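Local coordinates for beta-ketoacyl synthase (Burkholderia phymatum, PDB 4EWG), which probably catalyses the condensation of an acyl group with a malonyl unit on acyl carrier protein, as beta-ketoacyl synthases do in fatty acid synthesis, at residues V8-M13 with A240-E245; G194-S199 with H339-C344; A228-L233 with E369-C374; G265-G270 with G401-L406; L333-G338 with A362-L367. One frame throughout, in Å; residues are numbered along the deposited sequence.

Contact 1. Residues V8-M13 with A240-E245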
# COMPACT_ATOMS: atom_id res chain seq x y z
N VAL A 8 3.74 -22.05 -5.51
CA VAL A 8 4.63 -21.06 -4.99
C VAL A 8 5.32 -21.55 -3.72
O VAL A 8 4.66 -21.99 -2.77
CB VAL A 8 3.87 -19.78 -4.71
CG1 VAL A 8 4.85 -18.66 -4.34
CG2 VAL A 8 3.04 -19.41 -5.96
N VAL A 9 6.66 -21.46 -3.72
CA VAL A 9 7.47 -21.94 -2.63
C VAL A 9 8.37 -20.80 -2.12
O VAL A 9 8.57 -19.79 -2.78
CB VAL A 9 8.36 -23.16 -3.04
CG1 VAL A 9 7.52 -24.35 -3.42
CG2 VAL A 9 9.36 -22.79 -4.17
N ILE A 10 8.89 -21.00 -0.94
CA ILE A 10 9.73 -20.04 -0.28
C ILE A 10 11.14 -20.57 -0.28
O ILE A 10 11.41 -21.57 0.36
CB ILE A 10 9.28 -19.85 1.19
CG1 ILE A 10 7.92 -19.16 1.24
CG2 ILE A 10 10.30 -19.02 1.97
CD1 ILE A 10 7.14 -19.47 2.48
N THR A 11 12.03 -19.88 -0.96
CA THR A 11 13.43 -20.38 -1.14
C THR A 11 14.46 -19.50 -0.43
O THR A 11 15.64 -19.81 -0.43
CB THR A 11 13.77 -20.43 -2.62
OG1 THR A 11 13.44 -19.16 -3.20
CG2 THR A 11 12.91 -21.46 -3.32
N GLY A 12 14.00 -18.40 0.19
CA GLY A 12 14.86 -17.51 0.99
C GLY A 12 14.11 -16.92 2.18
O GLY A 12 12.95 -16.50 2.04
N MET A 13 14.74 -16.90 3.36
CA MET A 13 14.18 -16.26 4.56
C MET A 13 15.28 -15.53 5.31
O MET A 13 16.40 -16.05 5.44
CB MET A 13 13.54 -17.28 5.52
CG MET A 13 12.68 -18.31 4.84
SD MET A 13 11.67 -19.33 5.95
CE MET A 13 12.94 -20.12 6.95
N ALA A 240 11.54 -8.46 8.20
CA ALA A 240 11.69 -9.85 7.77
C ALA A 240 11.25 -9.92 6.29
O ALA A 240 10.30 -9.24 5.88
CB ALA A 240 10.85 -10.81 8.65
N THR A 241 11.99 -10.69 5.51
CA THR A 241 11.71 -10.85 4.11
C THR A 241 11.69 -12.35 3.78
O THR A 241 12.60 -13.11 4.19
CB THR A 241 12.78 -10.18 3.23
OG1 THR A 241 12.89 -8.79 3.55
CG2 THR A 241 12.43 -10.34 1.73
N LEU A 242 10.70 -12.75 2.99
CA LEU A 242 10.73 -14.07 2.35
C LEU A 242 10.92 -13.92 0.84
O LEU A 242 10.38 -12.97 0.21
CB LEU A 242 9.45 -14.84 2.62
CG LEU A 242 8.98 -15.01 4.05
CD1 LEU A 242 7.60 -15.69 4.03
CD2 LEU A 242 9.99 -15.85 4.79
N VAL A 243 11.71 -14.82 0.27
CA VAL A 243 11.83 -14.94 -1.18
C VAL A 243 10.78 -16.00 -1.62
O VAL A 243 10.87 -17.17 -1.28
CB VAL A 243 13.24 -15.36 -1.63
CG1 VAL A 243 13.24 -15.58 -3.13
CG2 VAL A 243 14.30 -14.34 -1.21
N LEU A 244 9.79 -15.57 -2.35
CA LEU A 244 8.79 -16.46 -2.90
C LEU A 244 9.20 -16.73 -4.33
O LEU A 244 9.74 -15.84 -5.01
CB LEU A 244 7.39 -15.82 -2.90
CG LEU A 244 6.53 -15.82 -1.63
CD1 LEU A 244 7.31 -15.19 -0.48
CD2 LEU A 244 5.23 -15.03 -1.88
N GLU A 245 8.92 -17.94 -4.80
CA GLU A 245 9.42 -18.34 -6.09
C GLU A 245 8.50 -19.37 -6.72
O GLU A 245 8.03 -20.28 -6.04
CB GLU A 245 10.81 -18.90 -5.91
CG GLU A 245 11.50 -19.32 -7.19
CD GLU A 245 12.99 -19.60 -7.00
OE1 GLU A 245 13.51 -19.46 -5.86
OE2 GLU A 245 13.64 -19.96 -8.01
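T11 and E245 meet at about a right angle, the threonine hydroxyl donating to the carboxylate with OG1 2.7 Å from E245 OE1 and arriving nearly along the C-O axis of that oxygen. E245 reaches across because CG stands anti to the backbone N (chi1 -178°) and the chain beyond is extended. The methyl CG2 of T11 rests 3.3 Å from the same OE1, while V243 CG1 touches the hydroxyl. On the sheet face carrying I10, M13 and L242, the leucine divides its methyls: CD2 packs on M13 CG at 3.6 Å, the two side chains lying alongside and pointing the same way, and CD1 meets I10 CD1 at 4.1 Å.

The backbones that carry these groups pair antiparallel. V9 and E245 exchange bonds, V9 N reaching E245 O at 2.9 Å, and T11 N donates to V243 O; V243 N closes on G12 O at 2.7 Å.

Further out, E245 OE2 is shared by R253 in a salt bridge and H249 ND1 in a hydrogen bond, and together with T11 these partners would limit rotation of the carboxylate. H249 is a calcium ligand in a crystal structure of this protein, though none is bound to this chain here. Helix 76-92 packs on T11 and V243, helix 170-183 on V8, L242 and L244. A central sheet clasped between helices is the layered core of the thiolase fold.

Contact 2. Residues G194-S199 with H339-C344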
# COMPACT_ATOMS: atom_id res chain seq x y z
N GLY A 194 7.83 -7.17 5.59
CA GLY A 194 7.35 -6.01 6.32
C GLY A 194 8.42 -5.53 7.25
O GLY A 194 9.33 -6.29 7.60
N ALA A 195 8.29 -4.28 7.68
CA ALA A 195 9.32 -3.63 8.51
C ALA A 195 8.73 -2.52 9.37
O ALA A 195 7.65 -2.01 9.07
CB ALA A 195 10.41 -3.08 7.62
N GLU A 196 9.43 -2.18 10.45
CA GLU A 196 9.08 -1.03 11.25
C GLU A 196 10.29 -0.55 12.05
O GLU A 196 11.12 -1.36 12.51
CB GLU A 196 7.96 -1.36 12.23
CG GLU A 196 7.11 -0.13 12.56
CD GLU A 196 6.11 0.17 11.45
OE1 GLU A 196 6.20 1.26 10.81
OE2 GLU A 196 5.24 -0.70 11.21
N GLU A 197 10.38 0.78 12.24
CA GLU A 197 11.38 1.35 13.11
C GLU A 197 10.70 1.81 14.39
O GLU A 197 9.61 2.28 14.34
CB GLU A 197 12.16 2.47 12.41
CG GLU A 197 11.46 3.81 12.29
CD GLU A 197 12.20 4.78 11.34
OE1 GLU A 197 12.42 4.44 10.16
OE2 GLU A 197 12.54 5.88 11.76
N LEU A 198 11.34 1.60 15.52
CA LEU A 198 10.77 1.97 16.81
C LEU A 198 10.83 3.48 16.93
O LEU A 198 11.86 4.09 16.67
CB LEU A 198 11.55 1.32 17.97
CG LEU A 198 11.04 1.56 19.41
CD1 LEU A 198 9.61 0.99 19.62
CD2 LEU A 198 12.04 1.03 20.47
N SER A 199 9.72 4.07 17.33
CA SER A 199 9.72 5.49 17.67
C SER A 199 8.63 5.79 18.70
O SER A 199 7.72 4.99 18.92
CB SER A 199 9.46 6.34 16.43
OG SER A 199 8.11 6.20 16.02
N HIS A 339 5.12 -6.71 19.81
CA HIS A 339 4.36 -6.50 18.60
C HIS A 339 5.23 -5.67 17.68
O HIS A 339 5.39 -4.47 17.88
CB HIS A 339 3.07 -5.77 18.91
CG HIS A 339 2.15 -5.66 17.76
ND1 HIS A 339 2.56 -5.83 16.50
CD2 HIS A 339 0.78 -5.38 17.69
CE1 HIS A 339 1.52 -5.65 15.67
NE2 HIS A 339 0.44 -5.38 16.40
N THR A 340 5.80 -6.33 16.66
CA THR A 340 6.79 -5.70 15.81
C THR A 340 6.12 -4.94 14.63
O THR A 340 6.79 -4.57 13.66
CB THR A 340 7.80 -6.74 15.28
OG1 THR A 340 7.09 -7.78 14.59
CG2 THR A 340 8.65 -7.34 16.42
N LEU A 341 4.80 -4.75 14.74
CA LEU A 341 4.01 -3.88 13.86
C LEU A 341 4.12 -4.26 12.38
O LEU A 341 3.76 -5.38 12.00
CB LEU A 341 4.38 -2.42 14.13
CG LEU A 341 4.13 -1.95 15.57
CD1 LEU A 341 4.48 -0.48 15.68
CD2 LEU A 341 2.75 -2.23 16.10
N GLY A 342 4.64 -3.35 11.55
CA GLY A 342 4.84 -3.63 10.12
C GLY A 342 5.55 -4.95 9.83
O GLY A 342 5.18 -5.65 8.93
N ALA A 343 6.56 -5.27 10.65
CA ALA A 343 7.33 -6.50 10.48
C ALA A 343 6.58 -7.78 10.88
O ALA A 343 6.98 -8.86 10.46
CB ALA A 343 8.65 -6.41 11.25
N CYS A 344 5.54 -7.67 11.70
CA CYS A 344 5.04 -8.85 12.45
C CYS A 344 4.58 -10.02 11.60
O CYS A 344 4.94 -11.17 11.89
CB CYS A 344 3.97 -8.49 13.50
SG CYS A 344 2.34 -8.14 12.84
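E196 supplies the side-chain bond between the segments: G342 N donates to its OE2 at 2.7 Å. OE2 accepts through its anti lone pair in a bent bond, 137° at the hydrogen. The carboxylate turns toward the loop through a bend at chi2 (79°), and OE2 also accepts from the hydroxyl of S112, so two donors grip one buried oxygen.

Three CA-H...O contacts accompany it. G194 CA approaches G342 O at 3.4 Å and A343 CA approaches G194 O at 3.5 Å, with G342 CA facing A195 O at 3.4 Å. Without side chains at G194 and G342, the backbones can come this near.

Apolar contact is slight. L341 crosses E196 at a slant, its CB 3.9 Å from E196 CG, and A343 CB rests near A195 CA.

Within 339-344, L341 N donates to H339 ND1 from 32° out of the ring plane, and L341 CD2 lies over the centre of that ring. The contact joins the end of strand 189-196 to the approach of helix 344-358. H339, its ring edge to face with that of H305 and a glycine-containing turn after it, is consistent with one of the active-site histidine pair of beta-ketoacyl synthases.

Contact 3. Residues A228-L233 with E369-C374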
# COMPACT_ATOMS: atom_id res chain seq x y z
N ALA A 228 -4.28 -14.20 32.10
CA ALA A 228 -5.30 -13.53 32.93
C ALA A 228 -4.79 -12.24 33.52
O ALA A 228 -5.58 -11.42 33.94
CB ALA A 228 -5.73 -14.44 34.07
N LYS A 229 -3.48 -12.07 33.60
CA LYS A 229 -2.90 -10.90 34.23
C LYS A 229 -2.32 -9.93 33.22
O LYS A 229 -1.65 -8.99 33.59
CB LYS A 229 -1.82 -11.31 35.29
CG LYS A 229 -2.37 -12.06 36.51
CD LYS A 229 -3.63 -11.39 37.06
CE LYS A 229 -4.03 -11.86 38.46
NZ LYS A 229 -4.64 -13.22 38.41
N ARG A 230 -2.56 -10.16 31.93
CA ARG A 230 -1.97 -9.29 30.90
C ARG A 230 -2.59 -7.90 31.03
O ARG A 230 -3.71 -7.78 31.53
CB ARG A 230 -2.21 -9.85 29.50
CG ARG A 230 -3.66 -9.78 29.03
CD ARG A 230 -3.82 -10.49 27.69
NE ARG A 230 -5.17 -10.37 27.14
CZ ARG A 230 -6.23 -11.06 27.56
NH1 ARG A 230 -6.12 -11.93 28.56
NH2 ARG A 230 -7.42 -10.88 26.98
N ASP A 231 -1.87 -6.86 30.60
CA ASP A 231 -2.39 -5.49 30.62
C ASP A 231 -1.99 -4.70 29.36
O ASP A 231 -1.76 -3.53 29.44
CB ASP A 231 -1.87 -4.74 31.85
CG ASP A 231 -0.40 -4.32 31.70
OD1 ASP A 231 0.45 -5.15 31.26
OD2 ASP A 231 -0.10 -3.15 31.99
N GLY A 232 -1.88 -5.37 28.22
CA GLY A 232 -1.56 -4.68 26.98
C GLY A 232 -0.33 -5.19 26.27
O GLY A 232 0.35 -6.08 26.74
N LEU A 233 -0.07 -4.59 25.11
CA LEU A 233 1.02 -5.00 24.23
C LEU A 233 2.30 -4.25 24.53
O LEU A 233 2.30 -3.30 25.31
CB LEU A 233 0.65 -4.78 22.76
CG LEU A 233 0.34 -3.37 22.22
CD1 LEU A 233 1.60 -2.53 21.94
CD2 LEU A 233 -0.52 -3.48 20.97
N GLU A 369 -1.43 -18.31 33.71
CA GLU A 369 -2.84 -18.63 33.94
C GLU A 369 -3.65 -18.17 32.71
O GLU A 369 -3.76 -16.97 32.45
CB GLU A 369 -3.37 -17.91 35.17
CG GLU A 369 -4.83 -18.26 35.50
CD GLU A 369 -5.47 -17.36 36.58
OE1 GLU A 369 -4.79 -16.46 37.11
OE2 GLU A 369 -6.65 -17.58 36.91
N VAL A 370 -4.20 -19.12 31.97
CA VAL A 370 -4.97 -18.79 30.80
C VAL A 370 -6.23 -18.04 31.23
O VAL A 370 -6.99 -18.51 32.07
CB VAL A 370 -5.37 -20.02 29.99
CG1 VAL A 370 -6.19 -19.60 28.77
CG2 VAL A 370 -4.12 -20.77 29.55
N ASP A 371 -6.42 -16.86 30.65
CA ASP A 371 -7.55 -16.02 30.91
C ASP A 371 -8.84 -16.77 30.63
O ASP A 371 -9.05 -17.22 29.50
CB ASP A 371 -7.46 -14.79 29.99
CG ASP A 371 -8.65 -13.86 30.11
OD1 ASP A 371 -9.48 -14.05 31.00
OD2 ASP A 371 -8.74 -12.91 29.30
N PRO A 372 -9.74 -16.91 31.63
CA PRO A 372 -10.97 -17.64 31.35
C PRO A 372 -11.90 -16.95 30.33
O PRO A 372 -12.80 -17.58 29.81
CB PRO A 372 -11.66 -17.75 32.73
CG PRO A 372 -11.01 -16.72 33.59
CD PRO A 372 -9.69 -16.34 32.98
N ALA A 373 -11.69 -15.66 30.07
CA ALA A 373 -12.46 -14.98 29.07
C ALA A 373 -11.99 -15.39 27.66
O ALA A 373 -12.69 -15.15 26.70
CB ALA A 373 -12.41 -13.45 29.26
N CYS A 374 -10.81 -16.01 27.55
CA CYS A 374 -10.35 -16.56 26.27
C CYS A 374 -10.89 -17.98 26.03
O CYS A 374 -10.99 -18.78 26.95
CB CYS A 374 -8.82 -16.60 26.21
SG CYS A 374 -8.03 -14.95 26.05
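R230 and D371 form the principal charged pair between the two loops. NH1 of the arginine donates to D371 OD2 at 2.9 Å with a fairly straight N-H (162°); OD2 lies close to the guanidinium plane and is met on its anti side, somewhat out of the carboxylate plane. A second, weak bond runs from R230 NH2 to the same OD2 at 3.4 Å. The two side chains meet nearly at right angles, with their flat groups turned 44° apart, which suits one shared oxygen better than a two-oxygen fork.

Backbone carbonyls supply the rest of the guanidinium: NH1 also donates to D227 O, NH2 to D310 O and NE to T309 O. These bonds fix the orientation of the guanidinium at the start of helix 310-324, and V314 of that helix touches the arginine side chain. The other D371 oxygen is engaged too: OD1 accepts from A373 N at 2.9 Å, from above the carboxylate plane. This is an Asx turn, laid over a type I beta turn from D371 to C374 in which C374 N reaches D371 O at 2.9 Å. The aspartate braces its own turn with one oxygen and receives the arginine with the other.

Nearer the surface, A228 N donates to E369 O at 2.8 Å, almost in line with the carbonyl bond. A228 CB lies against the extended E369 side chain, 3.8 Å from OE1, and K229 NZ forms a long salt bridge of 3.5 Å to that oxygen. E369 N is taken by D227 OD1, while D227 OD2 accepts from K229 N.

Contact 4. Residues G265-G270 with G401-L406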
# COMPACT_ATOMS: atom_id res chain seq x y z
N GLY A 265 -5.93 -16.10 3.04
CA GLY A 265 -7.27 -15.52 3.23
C GLY A 265 -7.10 -14.09 3.75
O GLY A 265 -6.25 -13.83 4.60
N CYS A 266 -7.88 -13.18 3.19
CA CYS A 266 -7.83 -11.81 3.57
C CYS A 266 -9.19 -11.18 3.47
O CYS A 266 -9.84 -11.22 2.42
CB CYS A 266 -6.84 -11.07 2.68
SG CYS A 266 -6.65 -9.34 3.17
N ASN A 267 -9.61 -10.59 4.58
CA ASN A 267 -10.88 -9.88 4.66
C ASN A 267 -10.82 -8.75 5.69
O ASN A 267 -9.76 -8.45 6.20
CB ASN A 267 -12.05 -10.85 4.95
CG ASN A 267 -12.06 -11.38 6.36
OD1 ASN A 267 -11.10 -11.21 7.11
ND2 ASN A 267 -13.15 -12.02 6.74
N SER A 268 -11.95 -8.10 5.93
CA SER A 268 -12.07 -7.17 7.06
C SER A 268 -13.39 -7.30 7.82
O SER A 268 -14.40 -7.80 7.31
CB SER A 268 -11.84 -5.73 6.64
OG SER A 268 -12.30 -5.54 5.35
N ASP A 269 -13.34 -6.84 9.07
CA ASP A 269 -14.49 -6.89 9.96
C ASP A 269 -15.62 -5.96 9.53
O ASP A 269 -16.77 -6.21 9.84
CB ASP A 269 -14.09 -6.51 11.39
CG ASP A 269 -13.08 -7.48 12.03
OD1 ASP A 269 -12.96 -8.65 11.56
OD2 ASP A 269 -12.42 -7.06 13.03
N GLY A 270 -15.28 -4.86 8.85
CA GLY A 270 -16.22 -3.84 8.49
C GLY A 270 -17.11 -3.33 9.62
O GLY A 270 -18.29 -3.04 9.41
N GLY A 401 -9.62 -3.48 11.20
CA GLY A 401 -10.24 -4.79 11.11
C GLY A 401 -9.73 -5.62 9.94
O GLY A 401 -10.44 -6.53 9.50
N ILE A 402 -8.52 -5.32 9.44
CA ILE A 402 -7.91 -6.08 8.33
C ILE A 402 -7.38 -7.39 8.86
O ILE A 402 -6.50 -7.40 9.76
CB ILE A 402 -6.75 -5.31 7.67
CG1 ILE A 402 -7.28 -4.07 6.94
CG2 ILE A 402 -5.97 -6.19 6.72
CD1 ILE A 402 -6.21 -3.06 6.56
N ASN A 403 -7.90 -8.50 8.32
CA ASN A 403 -7.50 -9.83 8.74
C ASN A 403 -6.77 -10.60 7.64
O ASN A 403 -7.18 -10.57 6.47
CB ASN A 403 -8.72 -10.63 9.18
CG ASN A 403 -9.65 -9.82 10.08
OD1 ASN A 403 -9.19 -9.17 11.03
ND2 ASN A 403 -10.93 -9.86 9.78
N THR A 404 -5.71 -11.31 8.04
CA THR A 404 -4.97 -12.21 7.16
C THR A 404 -4.69 -13.54 7.82
O THR A 404 -4.46 -13.62 9.01
CB THR A 404 -3.61 -11.63 6.72
OG1 THR A 404 -2.78 -11.43 7.89
CG2 THR A 404 -3.79 -10.31 6.03
N SER A 405 -4.73 -14.58 7.00
CA SER A 405 -4.43 -15.95 7.41
C SER A 405 -3.58 -16.60 6.32
O SER A 405 -3.96 -16.60 5.15
CB SER A 405 -5.74 -16.72 7.59
OG SER A 405 -5.51 -18.03 8.02
N LEU A 406 -2.43 -17.13 6.70
CA LEU A 406 -1.51 -17.77 5.76
C LEU A 406 -1.38 -19.20 6.12
O LEU A 406 -1.17 -19.52 7.31
CB LEU A 406 -0.13 -17.11 5.85
CG LEU A 406 -0.05 -15.72 5.23
CD1 LEU A 406 1.19 -14.97 5.77
CD2 LEU A 406 -0.06 -15.82 3.70
O HOH W 1 -9.79 -7.84 13.05
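N403, G265 and G401 lose the most surface to the partner segment, and N403 has the richest chemistry. Its amide nitrogen ND2 spends both hydrogens across the contact, on N267 OD1 and D269 OD1, each at 3.0 Å and close to the N403 amide plane. Neither acceptor is met in its own plane: the donor stands above the N267 carbonyl and D269 carboxylate planes, and the amides of N267 and N403 are turned 63° apart. With CG anti to its carbonyl carbon (chi1 -46°), N403 holds ND2 where both oxygens can reach it. Its OD1 accepts a hydrogen bond from a water that also donates to D269 OD2, linking the pair a second time. T280 anchors both partners, through its hydroxyl to D269 OD1 and its carbonyl to N267 ND2.

G265 and S405 exchange two backbone bonds, N to O both ways, each 2.9 Å. N267 and N403 make the next such backbone pair, N403 N lying 2.8 Å from N267 O. G401, at positive phi, closes the end by accepting from D269 N at 2.9 Å.

The N267, N403 and S405 face lies under helix 278-291, and C266, I402 and T404 face Q173 of helix 170-183. S268 reaches the second subunit, OG bonding to G159 O there and the backbone also hydrogen-bonded to that chain. Strand 391-398 flanks 402-409 on its other side.

Contact 5. Residues L333-G338 with A362-L367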
# COMPACT_ATOMS: atom_id res chain seq x y z
N LEU A 333 4.58 -15.41 19.30
CA LEU A 333 5.97 -14.99 19.33
C LEU A 333 6.12 -13.57 19.84
O LEU A 333 7.22 -13.12 20.13
CB LEU A 333 6.59 -15.12 17.93
CG LEU A 333 6.79 -16.57 17.46
CD1 LEU A 333 7.08 -16.68 15.97
CD2 LEU A 333 7.84 -17.29 18.30
N LYS A 334 5.00 -12.82 19.89
CA LYS A 334 5.02 -11.44 20.44
C LYS A 334 5.33 -11.44 21.92
O LYS A 334 5.73 -10.43 22.48
CB LYS A 334 3.68 -10.71 20.18
CG LYS A 334 3.32 -10.56 18.68
CD LYS A 334 2.16 -9.60 18.45
CE LYS A 334 1.89 -9.35 16.98
NZ LYS A 334 1.58 -10.53 16.13
N SER A 335 5.16 -12.59 22.56
CA SER A 335 5.63 -12.77 23.94
C SER A 335 7.15 -12.62 24.09
O SER A 335 7.64 -12.40 25.21
CB SER A 335 5.19 -14.14 24.48
OG SER A 335 5.91 -15.23 23.89
N TYR A 336 7.89 -12.79 22.99
CA TYR A 336 9.36 -12.64 23.00
C TYR A 336 9.81 -11.32 22.46
O TYR A 336 10.59 -10.62 23.10
CB TYR A 336 10.03 -13.71 22.13
CG TYR A 336 9.87 -15.09 22.64
CD1 TYR A 336 8.73 -15.81 22.33
CD2 TYR A 336 10.85 -15.69 23.41
CE1 TYR A 336 8.56 -17.08 22.79
CE2 TYR A 336 10.70 -16.99 23.86
CZ TYR A 336 9.52 -17.66 23.54
OH TYR A 336 9.30 -18.92 23.96
N VAL A 337 9.35 -10.99 21.25
CA VAL A 337 9.83 -9.80 20.54
C VAL A 337 8.84 -8.64 20.58
O VAL A 337 9.08 -7.59 19.96
CB VAL A 337 10.20 -10.12 19.07
CG1 VAL A 337 11.31 -11.15 19.05
CG2 VAL A 337 9.00 -10.61 18.27
N GLY A 338 7.73 -8.81 21.30
CA GLY A 338 6.70 -7.79 21.30
C GLY A 338 5.91 -7.77 20.00
O GLY A 338 6.01 -8.71 19.18
N ALA A 362 7.80 -22.95 19.97
CA ALA A 362 8.03 -22.15 21.17
C ALA A 362 6.73 -21.89 21.95
O ALA A 362 5.66 -21.70 21.38
CB ALA A 362 8.71 -20.83 20.81
N PRO A 363 6.82 -21.88 23.27
CA PRO A 363 5.65 -21.57 24.05
C PRO A 363 5.42 -20.07 24.06
O PRO A 363 6.36 -19.30 23.79
CB PRO A 363 6.06 -22.03 25.44
CG PRO A 363 7.50 -21.71 25.51
CD PRO A 363 8.03 -21.97 24.11
N THR A 364 4.22 -19.64 24.40
CA THR A 364 4.00 -18.22 24.73
C THR A 364 4.65 -17.93 26.09
O THR A 364 4.28 -18.51 27.11
CB THR A 364 2.51 -17.86 24.76
OG1 THR A 364 1.94 -18.12 23.48
CG2 THR A 364 2.31 -16.39 25.11
N LEU A 365 5.66 -17.06 26.07
CA LEU A 365 6.35 -16.58 27.28
C LEU A 365 5.38 -15.80 28.16
O LEU A 365 4.45 -15.15 27.65
CB LEU A 365 7.50 -15.66 26.88
CG LEU A 365 8.90 -16.02 27.35
CD1 LEU A 365 9.35 -17.40 26.82
CD2 LEU A 365 9.87 -14.93 26.93
N ASN A 366 5.58 -15.90 29.48
CA ASN A 366 4.78 -15.19 30.48
C ASN A 366 3.26 -15.49 30.41
O ASN A 366 2.42 -14.63 30.72
CB ASN A 366 5.04 -13.68 30.41
CG ASN A 366 6.39 -13.29 31.03
OD1 ASN A 366 6.69 -13.63 32.18
ND2 ASN A 366 7.17 -12.54 30.30
N LEU A 367 2.92 -16.73 30.03
CA LEU A 367 1.54 -17.24 30.08
C LEU A 367 1.46 -18.30 31.18
O LEU A 367 1.81 -19.45 30.96
CB LEU A 367 1.13 -17.83 28.72
CG LEU A 367 -0.28 -18.46 28.60
CD1 LEU A 367 -1.41 -17.49 28.98
CD2 LEU A 367 -0.53 -18.98 27.20
O HOH W 2 6.91 -11.25 27.60
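S335 places OG between its backbone N and carbonyl carbon (chi1 72°), and Y336 sets CG anti to its own carbonyl carbon (chi1 -66°); the first turns its hydroxyl onto the loop 362-367, the second swings its ring alongside. L365 has an intermediate chi1 of -122°, which carries its methyls to the ring. The contact joins the short helix 334-337 to the loop 362-367, which ends in a type II beta turn from T364 to L367, within the C-terminal half of the ketosynthase fold.

S335 OG accepts from L365 N at 2.9 Å and also bonds to S332 O, three residues earlier, just before the segment, so the hydroxyl oxygen has two hydrogen-bond partners. T364 lies beside it: CG2 touches S335 CB at 3.7 Å, while its OG1 bonds to S332 N.

The tyrosine hydroxyl, Y336 OH, donates to P363 O at 3.0 Å, and that carbonyl lies at the ring's edge. L365 crosses the ring at about a right angle, setting CD2 over one face, 4.1 Å from the centroid, in a CH-pi contact, and CD1 near CE2 and CZ. A362 CB approaches CE1 obliquely and packs more loosely on L333 CD2 at 4.4 Å. L333 O accepts from the backbone nitrogens of both Y336 and V337. L30 of helix 23-32 touches L333 and Y336, and W351 of helix 344-358 packs on L333. At the far end of the contact a water bridges the segments, donating to S335 O at 2.8 Å and accepting from N366 ND2.

Contacts 1 and 4 both pair antiparallel strands of the central sheet and are buried, yet differ in chemistry: contact 1 is largely aliphatic with one threonine-glutamate bond, whereas contact 4 adds an asparagine-aspartate network and adjoins the second subunit. Contact 2 reaches the same sheet at strand 189-196, next to 238-246 of contact 1, but meets a loop through close backbone approaches and a glutamate. Contact 5 is also buried and packs against contact 2 through K334 and H339. Contact 3 is the surface one, held by salt bridges and one backbone hydrogen bond between loops; its segment 369-374 follows 362-367 of contact 5, while L233 touches H339 of contact 2.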